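Local coordinates for protein methyltransferase (Pectobacterium atrosepticum SCRI1043, PDB 2P7I) that probably transfers a methyl group from S-adenosylmethionine to a substrate not yet identified, as a class I methyltransferase with a Rossmann-like fold, at residues B[203-206]-B[207-210]; B[218-221]-B[222-226]. All blocks are in the same frame, centred on the assembly; numbering follows the deposited sequence.

Interaction 1 (B[203-206]-B[207-210]); sequences ALAN and FQWD
The N-terminal turn of helix 206-212, entered from the loop that leaves strand 192-201, is where L204 and A205 meet Q208 and W209. A205 sits at the N-cap, and its carbonyl O takes the helical bond from W209 N at 2.9 Å, with a weaker, bent one from Q208 N. The next bond follows from D210 N to N206 O. In return the Q208 side chain reaches back to the loop: extended beyond CG and turned at its amide (chi3 -43°), it lays OE1 2.9 Å from A205 N, and the N-H points almost straight at it (169°). One glutamine thus ties the residue at the cap through both its main chain and its side chain.

L204 crosses W209 at about a right angle. Its CB lies over one face of the indole, 3.9 Å from the centroid of the five-membered ring, a CH-pi contact, while W209 NE1 makes only a weak bond to L204 O. Farther round the turn, one water accepts from N206 ND2 and donates to D210 OD2 at 2.7 Å; OD1 of D210 takes F24 N, and N206 OD1 takes K202 NZ. A glutamine three residues past the N-cap, accepting from the N-cap N-H, is the side-chain half of a capping box.

Interaction 2 (B[218-221]-B[222-226]); sequences LSKE and YLDGC
Y222 lies in the first turn of helix 220-230 and packs back on L218, just before the helix starts. Its CB sits beside the N-cap residue, 3.4 Å from S219 O. With CG anti to the backbone N (chi1 171°), the ring is carried out past L218. CD2 and CE2 meet both methyls of that leucine, and L218 CD2 stands over one face, 4.1 Å from the ring centroid and offset toward the rim, in a CH-pi contact. At the tip, OH leaves this chain and hydrogen-bonds to A203 O of the second subunit, whose L204 also packs against the tyrosine.

S219 caps the helix. Its OG lies between the backbone N and the carbonyl carbon (chi1 68°), which turns it back to accept from Y222 N at 3.2 Å. The same N-H also makes a weak bond to S219 O, the carbonyl that receives L223 N, so two oxygens of the serine serve the first turn. D224 N to K220 O, at 3.0 Å, and G225 N to E221 O carry the ladder onward.

On another side of the helix K220 bends along its length until NZ reaches D224 OD2, forming a salt bridge of 2.9 Å on the syn lone pair of that oxygen. The other oxygen, OD1, is paired with R35 of helix 24-37. Two cationic partners, one on each oxygen, would be expected to keep the D224 carboxylate ionised. Y222 differs in kind: its apolar ring packing ends in one polar side-chain atom, whose bond ties the start of this helix to the second subunit.

Overall arrangement
Interactions 1 and 2 both form helix N-termini, on the consecutive helices 206-212 and 220-230, with centres about 14 Å apart. W209 and L218 join them directly: W209 CZ3 packs 3.4 Å from L218 CD1, and L223 CD2 also touches that ring. Each contact has a buried apolar part, the leucine-tryptophan pair in one and the leucine-tyrosine pair in the other. Their polar parts differ: in interaction 1 the Q208 amide is buried and the water bridge joins partly exposed residues, whereas interaction 2 has a partly exposed serine cap and a salt bridge from exposed K220. Both touch the second subunit, where residues of 203-210 in one copy meet residues of 217-222 in the other.

Interaction 1 (B[203-206]-B[207-210])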
loop_
_atom_site.group_PDB
_atom_site.type_symbol
_atom_site.label_atom_id
_atom_site.label_comp_id
_atom_site.label_asym_id
_atom_site.label_seq_id
_atom_site.Cartn_x
_atom_site.Cartn_y
_atom_site.Cartn_z
ATOM N N ALA B 203 -6.842 8.090 9.788
ATOM C CA ALA B 203 -7.686 8.481 8.646
ATOM C C ALA B 203 -8.462 9.781 8.877
ATOM O O ALA B 203 -9.061 10.321 7.947
ATOM C CB ALA B 203 -8.638 7.355 8.299
ATOM N N LEU B 204 -8.412 10.291 10.097
ATOM C CA LEU B 204 -9.085 11.523 10.479
ATOM C C LEU B 204 -8.057 12.501 10.979
ATOM O O LEU B 204 -7.029 12.097 11.496
ATOM C CB LEU B 204 -10.050 11.245 11.615
ATOM C CG LEU B 204 -11.270 10.368 11.327
ATOM C CD1 LEU B 204 -11.855 9.841 12.625
ATOM C CD2 LEU B 204 -12.311 11.138 10.544
ATOM N N ALA B 205 -8.352 13.789 10.860
ATOM C CA ALA B 205 -7.461 14.827 11.323
ATOM C C ALA B 205 -7.664 15.037 12.812
ATOM O O ALA B 205 -8.719 14.713 13.359
ATOM C CB ALA B 205 -7.712 16.096 10.581
ATOM N N ASN B 206 -6.654 15.577 13.468
ATOM C CA ASN B 206 -6.744 15.839 14.906
ATOM C C ASN B 206 -8.009 16.562 15.312
ATOM O O ASN B 206 -8.676 16.166 16.269
ATOM C CB ASN B 206 -5.545 16.645 15.373
ATOM C CG ASN B 206 -4.319 15.795 15.540
ATOM O OD1 ASN B 206 -4.034 14.928 14.725
ATOM N ND2 ASN B 206 -3.587 16.031 16.605
ATOM N N PHE B 207 -8.352 17.620 14.589
ATOM C CA PHE B 207 -9.543 18.378 14.951
ATOM C C PHE B 207 -10.764 17.469 14.963
ATOM O O PHE B 207 -11.644 17.622 15.803
ATOM C CB PHE B 207 -9.719 19.622 14.069
ATOM C CG PHE B 207 -10.389 19.379 12.735
ATOM C CD1 PHE B 207 -9.642 19.082 11.607
ATOM C CD2 PHE B 207 -11.768 19.524 12.600
ATOM C CE1 PHE B 207 -10.255 18.890 10.381
ATOM C CE2 PHE B 207 -12.385 19.335 11.374
ATOM C CZ PHE B 207 -11.625 19.013 10.264
ATOM N N GLN B 208 -10.783 16.478 14.065
ATOM C CA GLN B 208 -11.881 15.526 14.025
ATOM C C GLN B 208 -11.800 14.522 15.175
ATOM O O GLN B 208 -12.820 14.199 15.779
ATOM C CB GLN B 208 -11.948 14.836 12.668
ATOM C CG GLN B 208 -12.111 15.833 11.534
ATOM C CD GLN B 208 -11.946 15.223 10.160
ATOM O OE1 GLN B 208 -11.044 14.408 9.923
ATOM N NE2 GLN B 208 -12.803 15.632 9.235
ATOM N N TRP B 209 -10.595 14.041 15.481
ATOM C CA TRP B 209 -10.394 13.119 16.597
ATOM C C TRP B 209 -10.883 13.735 17.897
ATOM O O TRP B 209 -11.577 13.099 18.661
ATOM C CB TRP B 209 -8.914 12.727 16.760
ATOM C CG TRP B 209 -8.429 11.776 15.737
ATOM C CD1 TRP B 209 -7.555 12.044 14.748
ATOM C CD2 TRP B 209 -8.781 10.388 15.606
ATOM N NE1 TRP B 209 -7.333 10.914 13.994
ATOM C CE2 TRP B 209 -8.076 9.887 14.497
ATOM C CE3 TRP B 209 -9.608 9.529 16.323
ATOM C CZ2 TRP B 209 -8.187 8.559 14.065
ATOM C CZ3 TRP B 209 -9.726 8.223 15.907
ATOM C CH2 TRP B 209 -9.021 7.744 14.787
ATOM N N ASP B 210 -10.520 14.983 18.129
ATOM C CA ASP B 210 -10.802 15.615 19.399
ATOM C C ASP B 210 -12.300 15.759 19.609
ATOM O O ASP B 210 -12.772 15.653 20.736
ATOM C CB ASP B 210 -10.084 16.957 19.504
ATOM C CG ASP B 210 -8.554 16.812 19.454
ATOM O OD1 ASP B 210 -8.009 15.720 19.774
ATOM O OD2 ASP B 210 -7.892 17.805 19.085
HETATM O O HOH W 1 -5.347 16.994 18.884
#

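Interaction 2 (B[218-221]-B[222-226])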
loop_
_atom_site.group_PDB
_atom_site.type_symbol
_atom_site.label_atom_id
_atom_site.label_comp_id
_atom_site.label_asym_id
_atom_site.label_seq_id
_atom_site.Cartn_x
_atom_site.Cartn_y
_atom_site.Cartn_z
ATOM N N LEU B 218 -16.359 5.806 18.720
ATOM C CA LEU B 218 -15.167 4.956 18.553
ATOM C C LEU B 218 -14.743 4.382 19.893
ATOM O O LEU B 218 -14.676 5.107 20.877
ATOM C CB LEU B 218 -13.992 5.755 17.955
ATOM C CG LEU B 218 -14.223 6.453 16.615
ATOM C CD1 LEU B 218 -12.967 7.171 16.213
ATOM C CD2 LEU B 218 -14.679 5.474 15.524
ATOM N N SER B 219 -14.430 3.095 19.925
ATOM C CA SER B 219 -14.038 2.437 21.158
ATOM C C SER B 219 -12.541 2.336 21.298
ATOM O O SER B 219 -11.772 2.612 20.344
ATOM C CB SER B 219 -14.602 1.035 21.192
ATOM O OG SER B 219 -13.966 0.273 20.199
ATOM N N LYS B 220 -12.108 1.894 22.477
ATOM C CA LYS B 220 -10.680 1.745 22.711
ATOM C C LYS B 220 -10.145 0.620 21.841
ATOM O O LYS B 220 -9.026 0.681 21.385
ATOM C CB LYS B 220 -10.365 1.554 24.207
ATOM C CG LYS B 220 -10.186 0.119 24.703
ATOM C CD LYS B 220 -8.930 -0.016 25.595
ATOM C CE LYS B 220 -8.209 -1.364 25.408
ATOM N NZ LYS B 220 -6.721 -1.211 25.441
ATOM N N GLU B 221 -10.977 -0.372 21.589
ATOM C CA GLU B 221 -10.590 -1.492 20.749
ATOM C C GLU B 221 -10.377 -1.082 19.288
ATOM O O GLU B 221 -9.580 -1.695 18.576
ATOM C CB GLU B 221 -11.648 -2.575 20.823
ATOM C CG GLU B 221 -11.699 -3.317 22.179
ATOM C CD GLU B 221 -12.377 -2.529 23.299
ATOM O OE1 GLU B 221 -13.218 -1.652 23.020
ATOM O OE2 GLU B 221 -12.064 -2.794 24.473
ATOM N N TYR B 222 -11.136 -0.079 18.852
ATOM C CA TYR B 222 -11.053 0.423 17.508
ATOM C C TYR B 222 -9.713 1.117 17.404
ATOM O O TYR B 222 -9.005 0.960 16.426
ATOM C CB TYR B 222 -12.182 1.410 17.168
ATOM C CG TYR B 222 -11.971 2.101 15.828
ATOM C CD1 TYR B 222 -12.335 1.480 14.643
ATOM C CD2 TYR B 222 -11.358 3.356 15.747
ATOM C CE1 TYR B 222 -12.107 2.106 13.410
ATOM C CE2 TYR B 222 -11.132 3.980 14.528
ATOM C CZ TYR B 222 -11.507 3.335 13.361
ATOM O OH TYR B 222 -11.265 3.941 12.142
ATOM N N LEU B 223 -9.374 1.899 18.425
ATOM C CA LEU B 223 -8.066 2.551 18.393
ATOM C C LEU B 223 -6.901 1.536 18.363
ATOM O O LEU B 223 -5.960 1.690 17.593
ATOM C CB LEU B 223 -7.921 3.512 19.560
ATOM C CG LEU B 223 -8.929 4.652 19.579
ATOM C CD1 LEU B 223 -8.802 5.400 20.901
ATOM C CD2 LEU B 223 -8.713 5.541 18.396
ATOM N N ASP B 224 -6.987 0.497 19.178
ATOM C CA ASP B 224 -5.994 -0.557 19.219
ATOM C C ASP B 224 -5.885 -1.191 17.833
ATOM O O ASP B 224 -4.804 -1.450 17.338
ATOM C CB ASP B 224 -6.364 -1.658 20.241
ATOM C CG ASP B 224 -6.088 -1.256 21.689
ATOM O OD1 ASP B 224 -5.238 -0.365 21.930
ATOM O OD2 ASP B 224 -6.722 -1.865 22.587
ATOM N N GLY B 225 -7.030 -1.367 17.184
ATOM C CA GLY B 225 -7.040 -1.892 15.807
ATOM C C GLY B 225 -6.273 -1.016 14.814
ATOM O O GLY B 225 -5.617 -1.520 13.879
ATOM N N CYS B 226 -6.364 0.294 14.992
ATOM C CA CYS B 226 -5.654 1.233 14.153
ATOM C C CYS B 226 -4.177 1.117 14.391
ATOM O O CYS B 226 -3.402 1.295 13.474
ATOM C CB CYS B 226 -6.089 2.661 14.443
ATOM S SG CYS B 226 -7.809 3.055 13.903
#